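Local coordinates for protein dephospho-CoA kinase (PDB 6N39) that probably phosphorylates the 3'-hydroxyl group of dephospho-CoA with ATP to form coenzyme A, the last step of coenzyme A biosynthesis, at residues 54-62 against 87-95; 305-313 against 401-409. All coordinates share one frame; numbering follows the deposited sequence.

Contact 1: residues 54-62 against 87-95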
loop_
_atom_site.group_PDB
_atom_site.type_symbol
_atom_site.label_atom_id
_atom_site.label_comp_id
_atom_site.label_asym_id
_atom_site.label_seq_id
_atom_site.Cartn_x
_atom_site.Cartn_y
_atom_site.Cartn_z
ATOM N N LEU A 54 2.258 24.026 27.233
ATOM C CA LEU A 54 1.135 24.751 27.818
ATOM C C LEU A 54 1.534 26.175 28.189
ATOM O O LEU A 54 0.769 27.119 27.961
ATOM C CB LEU A 54 0.597 24.005 29.039
ATOM C CG LEU A 54 -0.537 24.728 29.776
ATOM C CD1 LEU A 54 -1.751 24.916 28.871
ATOM C CD2 LEU A 54 -0.928 24.006 31.059
ATOM N N ALA A 55 2.736 26.353 28.751
ATOM C CA ALA A 55 3.190 27.695 29.112
ATOM C C ALA A 55 3.389 28.560 27.874
ATOM O O ALA A 55 3.070 29.757 27.885
ATOM C CB ALA A 55 4.482 27.616 29.927
ATOM N N ALA A 56 3.902 27.967 26.793
ATOM C CA ALA A 56 4.098 28.721 25.559
ATOM C C ALA A 56 2.777 29.274 25.032
ATOM O O ALA A 56 2.703 30.439 24.617
ATOM C CB ALA A 56 4.774 27.843 24.504
ATOM N N LEU A 57 1.719 28.457 25.049
ATOM C CA LEU A 57 0.425 28.918 24.557
ATOM C C LEU A 57 -0.170 29.995 25.459
ATOM O O LEU A 57 -0.899 30.870 24.979
ATOM C CB LEU A 57 -0.539 27.740 24.435
ATOM C CG LEU A 57 -0.112 26.575 23.540
ATOM C CD1 LEU A 57 -0.798 25.310 24.015
ATOM C CD2 LEU A 57 -0.443 26.847 22.079
ATOM N N VAL A 58 0.121 29.941 26.762
ATOM C CA VAL A 58 -0.345 30.986 27.667
ATOM C C VAL A 58 0.236 32.334 27.258
ATOM O O VAL A 58 -0.455 33.359 27.282
ATOM C CB VAL A 58 0.009 30.630 29.123
ATOM N N GLU A 59 1.513 32.351 26.864
ATOM C CA GLU A 59 2.130 33.592 26.406
ATOM C C GLU A 59 1.460 34.107 25.139
ATOM O O GLU A 59 1.169 35.304 25.022
ATOM C CB GLU A 59 3.627 33.377 26.172
ATOM N N ALA A 60 1.186 33.214 24.190
ATOM C CA ALA A 60 0.656 33.614 22.892
ATOM C C ALA A 60 -0.822 33.990 22.925
ATOM O O ALA A 60 -1.289 34.671 22.004
ATOM C CB ALA A 60 0.867 32.491 21.871
ATOM N N PHE A 61 -1.571 33.566 23.949
ATOM C CA PHE A 61 -3.011 33.793 23.958
ATOM C C PHE A 61 -3.572 34.288 25.287
ATOM O O PHE A 61 -4.778 34.551 25.360
ATOM C CB PHE A 61 -3.751 32.506 23.548
ATOM C CG PHE A 61 -3.346 31.970 22.200
ATOM C CD1 PHE A 61 -3.663 32.661 21.039
ATOM C CD2 PHE A 61 -2.658 30.767 22.093
ATOM C CE1 PHE A 61 -3.292 32.167 19.793
ATOM C CE2 PHE A 61 -2.286 30.266 20.852
ATOM C CZ PHE A 61 -2.602 30.966 19.701
ATOM N N GLY A 62 -2.756 34.429 26.331
ATOM C CA GLY A 62 -3.245 34.904 27.612
ATOM C C GLY A 62 -3.647 33.774 28.534
ATOM O O GLY A 62 -3.473 32.587 28.244
ATOM N N ALA A 87 -3.872 32.950 14.382
ATOM C CA ALA A 87 -3.782 32.240 15.650
ATOM C C ALA A 87 -3.642 30.739 15.434
ATOM O O ALA A 87 -2.951 30.068 16.206
ATOM C CB ALA A 87 -5.006 32.545 16.515
ATOM N N ARG A 88 -4.290 30.197 14.398
ATOM C CA ARG A 88 -4.092 28.791 14.057
ATOM C C ARG A 88 -2.634 28.518 13.709
ATOM O O ARG A 88 -2.071 27.492 14.109
ATOM C CB ARG A 88 -5.004 28.394 12.895
ATOM N N GLN A 89 -2.002 29.443 12.982
ATOM C CA GLN A 89 -0.597 29.281 12.619
ATOM C C GLN A 89 0.296 29.325 13.855
ATOM O O GLN A 89 1.223 28.520 13.992
ATOM C CB GLN A 89 -0.189 30.359 11.609
ATOM N N THR A 90 0.035 30.271 14.762
ATOM C CA THR A 90 0.805 30.346 16.006
ATOM C C THR A 90 0.648 29.068 16.824
ATOM O O THR A 90 1.636 28.478 17.296
ATOM C CB THR A 90 0.358 31.558 16.828
ATOM O OG1 THR A 90 0.605 32.763 16.090
ATOM C CG2 THR A 90 1.100 31.608 18.161
ATOM N N LEU A 91 -0.600 28.625 16.991
ATOM C CA LEU A 91 -0.896 27.393 17.712
ATOM C C LEU A 91 -0.133 26.207 17.134
ATOM O O LEU A 91 0.527 25.469 17.870
ATOM C CB LEU A 91 -2.405 27.140 17.676
ATOM C CG LEU A 91 -2.930 25.753 18.027
ATOM C CD1 LEU A 91 -2.666 25.440 19.488
ATOM C CD2 LEU A 91 -4.418 25.670 17.708
ATOM N N ASN A 92 -0.213 26.013 15.812
ATOM C CA ASN A 92 0.491 24.899 15.180
ATOM C C ASN A 92 2.000 25.023 15.356
ATOM O O ASN A 92 2.671 24.038 15.671
ATOM C CB ASN A 92 0.141 24.816 13.694
ATOM C CG ASN A 92 -1.288 24.374 13.447
ATOM O OD1 ASN A 92 -2.033 24.079 14.382
ATOM N ND2 ASN A 92 -1.680 24.335 12.176
ATOM N N GLY A 93 2.554 26.219 15.153
ATOM C CA GLY A 93 3.984 26.396 15.351
ATOM C C GLY A 93 4.427 26.030 16.752
ATOM O O GLY A 93 5.574 25.620 16.960
ATOM N N ILE A 94 3.529 26.167 17.728
ATOM C CA ILE A 94 3.854 25.741 19.088
ATOM C C ILE A 94 3.720 24.229 19.236
ATOM O O ILE A 94 4.620 23.555 19.753
ATOM C CB ILE A 94 2.968 26.481 20.105
ATOM C CG1 ILE A 94 3.384 27.948 20.203
ATOM C CG2 ILE A 94 3.036 25.787 21.462
ATOM C CD1 ILE A 94 2.566 28.748 21.195
ATOM N N VAL A 95 2.603 23.671 18.772
ATOM C CA VAL A 95 2.224 22.317 19.169
ATOM C C VAL A 95 2.897 21.267 18.290
ATOM O O VAL A 95 3.381 20.244 18.789
ATOM C CB VAL A 95 0.691 22.172 19.149
ATOM C CG1 VAL A 95 0.283 20.705 19.299
ATOM C CG2 VAL A 95 0.070 23.012 20.251
#
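Leu57 and Ile94 meet at an angle, and the methyl CD2 of Leu57 does most of the touching. It lies 3.7 Å from Ile94 CD1 and equally near Ile94 CG2, so it fits between the two branches of the isoleucine, and also touches Leu91 CD1. The first torsion of Ile94 (chi1 -71°) sets CG2 anti to the backbone N and lets CG1 carry CD1 toward the other helix, where CD1 comes 3.8 Å from Ala56 O. One turn on in helix 52-61, and one turn back in helix 87-109, Phe61 and Thr90 run past each other in opposite senses. The ring leads with its CE1-CZ rim: CE1 is 3.7 Å from Ala87 CB, and CZ comes 3.6 Å from Ala87 O, which lies near the ring plane. Ala60 CB rests on one face of that ring, toward its rim, and also meets Thr90 CG2 at 3.8 Å. No hydrogen bond crosses the interface, so the contact is one of apolar fit. Leu77 of helix 74-83 touches both Phe61 and Leu91, adding a third helix. The axes of segments 54-61 and 87-95 approach to 10.0 Å with N-to-C directions at 160°, a nearly antiparallel helix pair within the dephospho-CoA kinase domain, a P-loop kinase fold.

Contact 2: residues 305-313 against 401-409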
loop_
_atom_site.group_PDB
_atom_site.type_symbol
_atom_site.label_atom_id
_atom_site.label_comp_id
_atom_site.label_asym_id
_atom_site.label_seq_id
_atom_site.Cartn_x
_atom_site.Cartn_y
_atom_site.Cartn_z
ATOM N N ALA A 305 16.051 -12.071 -23.019
ATOM C CA ALA A 305 16.130 -11.283 -24.249
ATOM C C ALA A 305 15.331 -11.937 -25.375
ATOM O O ALA A 305 15.237 -13.160 -25.463
ATOM C CB ALA A 305 17.589 -11.115 -24.710
ATOM N N LYS A 306 14.745 -11.101 -26.242
ATOM C CA LYS A 306 14.210 -11.561 -27.514
ATOM C C LYS A 306 14.985 -10.904 -28.645
ATOM O O LYS A 306 15.369 -9.738 -28.533
ATOM C CB LYS A 306 12.712 -11.223 -27.696
ATOM C CG LYS A 306 11.866 -11.310 -26.463
ATOM C CD LYS A 306 11.535 -12.738 -26.095
ATOM C CE LYS A 306 11.257 -12.804 -24.598
ATOM N NZ LYS A 306 10.947 -11.446 -24.106
ATOM N N PRO A 307 15.229 -11.612 -29.738
ATOM C CA PRO A 307 15.894 -10.985 -30.880
ATOM C C PRO A 307 14.975 -9.959 -31.532
ATOM O O PRO A 307 13.758 -9.964 -31.331
ATOM C CB PRO A 307 16.156 -12.163 -31.814
ATOM C CG PRO A 307 15.016 -13.108 -31.501
ATOM C CD PRO A 307 14.756 -12.970 -30.040
ATOM N N ASP A 308 15.579 -9.096 -32.346
ATOM C CA ASP A 308 14.889 -7.983 -33.005
ATOM C C ASP A 308 13.963 -7.280 -32.020
ATOM O O ASP A 308 12.742 -7.233 -32.190
ATOM C CB ASP A 308 14.123 -8.453 -34.240
ATOM C CG ASP A 308 13.598 -7.292 -35.081
ATOM O OD1 ASP A 308 14.111 -6.158 -34.936
ATOM O OD2 ASP A 308 12.658 -7.504 -35.878
ATOM N N ALA A 309 14.583 -6.758 -30.957
ATOM C CA ALA A 309 13.865 -6.075 -29.889
ATOM C C ALA A 309 13.133 -4.848 -30.421
ATOM O O ALA A 309 13.648 -4.117 -31.273
ATOM C CB ALA A 309 14.845 -5.661 -28.782
ATOM N N ARG A 310 11.937 -4.604 -29.894
ATOM C CA ARG A 310 11.065 -3.571 -30.431
ATOM C C ARG A 310 10.758 -2.504 -29.388
ATOM O O ARG A 310 10.690 -2.783 -28.188
ATOM C CB ARG A 310 9.752 -4.166 -30.944
ATOM C CG ARG A 310 9.918 -5.251 -31.987
ATOM C CD ARG A 310 10.436 -4.682 -33.294
ATOM N NE ARG A 310 9.750 -3.446 -33.656
ATOM C CZ ARG A 310 8.593 -3.390 -34.311
ATOM N NH1 ARG A 310 7.973 -4.504 -34.685
ATOM N NH2 ARG A 310 8.054 -2.214 -34.593
ATOM N N SER A 311 10.555 -1.277 -29.863
ATOM C CA SER A 311 10.115 -0.171 -29.021
ATOM C C SER A 311 9.361 0.825 -29.885
ATOM O O SER A 311 9.625 0.929 -31.090
ATOM C CB SER A 311 11.291 0.544 -28.355
ATOM O OG SER A 311 10.832 1.585 -27.505
ATOM N N THR A 312 8.431 1.570 -29.266
ATOM C CA THR A 312 7.870 2.726 -29.968
ATOM C C THR A 312 8.761 3.955 -29.854
ATOM O O THR A 312 8.437 4.993 -30.439
ATOM C CB THR A 312 6.449 3.074 -29.467
ATOM O OG1 THR A 312 6.472 3.477 -28.089
ATOM C CG2 THR A 312 5.497 1.884 -29.635
ATOM N N VAL A 313 9.855 3.868 -29.103
ATOM C CA VAL A 313 10.849 4.932 -29.044
ATOM C C VAL A 313 11.955 4.577 -30.030
ATOM O O VAL A 313 12.581 3.519 -29.917
ATOM C CB VAL A 313 11.391 5.105 -27.615
ATOM C CG1 VAL A 313 12.512 6.152 -27.598
ATOM C CG2 VAL A 313 10.264 5.529 -26.689
ATOM N N TYR A 401 5.704 -12.422 -28.210
ATOM C CA TYR A 401 6.397 -11.159 -28.449
ATOM C C TYR A 401 6.225 -10.731 -29.898
ATOM O O TYR A 401 5.844 -9.583 -30.188
ATOM C CB TYR A 401 7.886 -11.321 -28.099
ATOM C CG TYR A 401 8.704 -10.041 -28.089
ATOM C CD1 TYR A 401 8.665 -9.179 -26.993
ATOM C CD2 TYR A 401 9.531 -9.708 -29.157
ATOM C CE1 TYR A 401 9.418 -8.013 -26.960
ATOM C CE2 TYR A 401 10.279 -8.530 -29.142
ATOM C CZ TYR A 401 10.222 -7.691 -28.040
ATOM O OH TYR A 401 10.959 -6.520 -28.016
ATOM N N ARG A 402 6.471 -11.663 -30.828
ATOM C CA ARG A 402 6.354 -11.306 -32.239
ATOM C C ARG A 402 4.922 -10.903 -32.594
ATOM O O ARG A 402 4.702 -9.938 -33.345
ATOM C CB ARG A 402 6.838 -12.466 -33.120
ATOM C CG ARG A 402 8.357 -12.700 -33.031
ATOM C CD ARG A 402 8.835 -13.782 -33.997
ATOM N NE ARG A 402 8.282 -15.090 -33.647
ATOM C CZ ARG A 402 8.955 -16.063 -33.035
ATOM N NH1 ARG A 402 10.239 -15.905 -32.709
ATOM N NH2 ARG A 402 8.336 -17.200 -32.751
ATOM N N ARG A 403 3.936 -11.608 -32.037
ATOM C CA ARG A 403 2.549 -11.347 -32.411
ATOM C C ARG A 403 2.061 -10.041 -31.806
ATOM O O ARG A 403 1.373 -9.262 -32.473
ATOM C CB ARG A 403 1.655 -12.504 -31.974
ATOM C CG ARG A 403 1.823 -13.785 -32.796
ATOM C CD ARG A 403 1.545 -15.002 -31.926
ATOM N NE ARG A 403 0.144 -15.098 -31.534
ATOM C CZ ARG A 403 -0.310 -15.899 -30.575
ATOM N NH1 ARG A 403 0.533 -16.661 -29.890
ATOM N NH2 ARG A 403 -1.610 -15.933 -30.300
ATOM N N ALA A 404 2.374 -9.807 -30.531
ATOM C CA ALA A 404 2.017 -8.549 -29.896
ATOM C C ALA A 404 2.577 -7.372 -30.677
ATOM O O ALA A 404 1.875 -6.382 -30.908
ATOM C CB ALA A 404 2.525 -8.523 -28.451
ATOM N N TRP A 405 3.838 -7.464 -31.111
ATOM C CA TRP A 405 4.389 -6.327 -31.839
ATOM C C TRP A 405 3.813 -6.220 -33.247
ATOM O O TRP A 405 3.694 -5.109 -33.778
ATOM C CB TRP A 405 5.917 -6.393 -31.843
ATOM C CG TRP A 405 6.447 -5.799 -30.557
ATOM C CD1 TRP A 405 6.987 -6.473 -29.489
ATOM C CD2 TRP A 405 6.421 -4.411 -30.187
ATOM N NE1 TRP A 405 7.311 -5.579 -28.485
ATOM C CE2 TRP A 405 6.977 -4.312 -28.893
ATOM C CE3 TRP A 405 6.011 -3.244 -30.838
ATOM C CZ2 TRP A 405 7.129 -3.093 -28.240
ATOM C CZ3 TRP A 405 6.151 -2.034 -30.178
ATOM C CH2 TRP A 405 6.709 -1.971 -28.896
ATOM N N ASP A 406 3.411 -7.338 -33.852
ATOM C CA ASP A 406 2.686 -7.257 -35.125
ATOM C C ASP A 406 1.378 -6.497 -34.947
ATOM O O ASP A 406 1.023 -5.629 -35.756
ATOM C CB ASP A 406 2.409 -8.658 -35.664
ATOM C CG ASP A 406 3.500 -9.161 -36.573
ATOM O OD1 ASP A 406 4.225 -8.322 -37.141
ATOM O OD2 ASP A 406 3.628 -10.400 -36.727
ATOM N N TRP A 407 0.645 -6.823 -33.884
ATOM C CA TRP A 407 -0.594 -6.117 -33.575
ATOM C C TRP A 407 -0.326 -4.641 -33.299
ATOM O O TRP A 407 -1.098 -3.772 -33.719
ATOM C CB TRP A 407 -1.274 -6.782 -32.372
ATOM C CG TRP A 407 -2.507 -6.083 -31.897
ATOM C CD1 TRP A 407 -3.781 -6.239 -32.377
ATOM C CD2 TRP A 407 -2.590 -5.113 -30.852
ATOM N NE1 TRP A 407 -4.647 -5.426 -31.688
ATOM C CE2 TRP A 407 -3.939 -4.727 -30.744
ATOM C CE3 TRP A 407 -1.650 -4.536 -29.989
ATOM C CZ2 TRP A 407 -4.373 -3.780 -29.812
ATOM C CZ3 TRP A 407 -2.087 -3.603 -29.059
ATOM C CH2 TRP A 407 -3.432 -3.237 -28.982
ATOM N N ALA A 408 0.762 -4.344 -32.581
ATOM C CA ALA A 408 1.093 -2.953 -32.283
ATOM C C ALA A 408 1.390 -2.176 -33.554
ATOM O O ALA A 408 0.949 -1.030 -33.707
ATOM C CB ALA A 408 2.286 -2.877 -31.329
ATOM N N ASP A 409 2.157 -2.778 -34.471
ATOM C CA ASP A 409 2.431 -2.123 -35.744
ATOM C C ASP A 409 1.145 -1.899 -36.529
ATOM O O ASP A 409 0.949 -0.829 -37.109
ATOM C CB ASP A 409 3.421 -2.948 -36.575
ATOM C CG ASP A 409 4.820 -2.983 -35.972
ATOM O OD1 ASP A 409 5.203 -2.047 -35.243
ATOM O OD2 ASP A 409 5.548 -3.960 -36.230
HETATM O O HOH W 1 9.611 -4.746 -26.688
#
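Tyr401 OH is gripped by two partners: it accepts the backbone N-H of Arg310, with Arg310 N 2.9 Å from Tyr401 OH at an N-H...O angle of 164°, and donates to a water. That water in turn donates to Arg310 O, 2.7 Å away, and takes a weak bond from Trp405 NE1, so both backbone polar groups of Arg310 are tied to the helix. The phenol ring is covered on opposite faces, by Trp405 CD1 and by Lys306 CG, which in a CH-pi contact lies 3.8 Å from the ring centroid. Arg310 and Trp405 slide past each other in opposite directions, Arg310 CB making a CH-pi contact over the five-membered ring. Bends at chi2 and chi3 carry the guanidinium past the indole's rim, so that Trp405 CE3 sits over one of its faces, the planes 37° apart. Its end-on, bidentate grip joins Arg310 NH1 to Asp409 OD2 and Arg310 NH2 to Asp409 OD1, each pair at 2.9 Å through a syn lone pair; OD2 lies in the guanidinium plane, OD1 17° out of it. Asp317 takes Arg310 NE, helping fix the guanidinium's rotation. Within the C-terminal UPF0157 (GrpB-family) region, the irregular loop 305-313 thus runs alongside helix 386-411 in the same direction, between helix 286-291 and strand 328-331 in sequence, while helix 349-363 packs against Trp405 through Leu356 and against Tyr401 through the edge-to-face ring of Phe353.

Contacts 1 and 2 belong to different halves of the chain and do not touch: their centres are 63 Å apart and their nearest atoms about 45 Å. They lie on opposite sides of the chain's centre and in series along the sequence; the centres of contacts 1 and 2 lie about 36 Å and 32 Å from the centre of the chain. Contact 1 is within the kinase part, contact 2 within the C-terminal UPF0157 region, which is involved in proper folding of the full-length enzyme. Neither adjoins the predicted ATP site at Gly19 to Ala24. One joins two kinase-domain helices, the other a loop to a helix of the UPF0157 region, with no direct link between them.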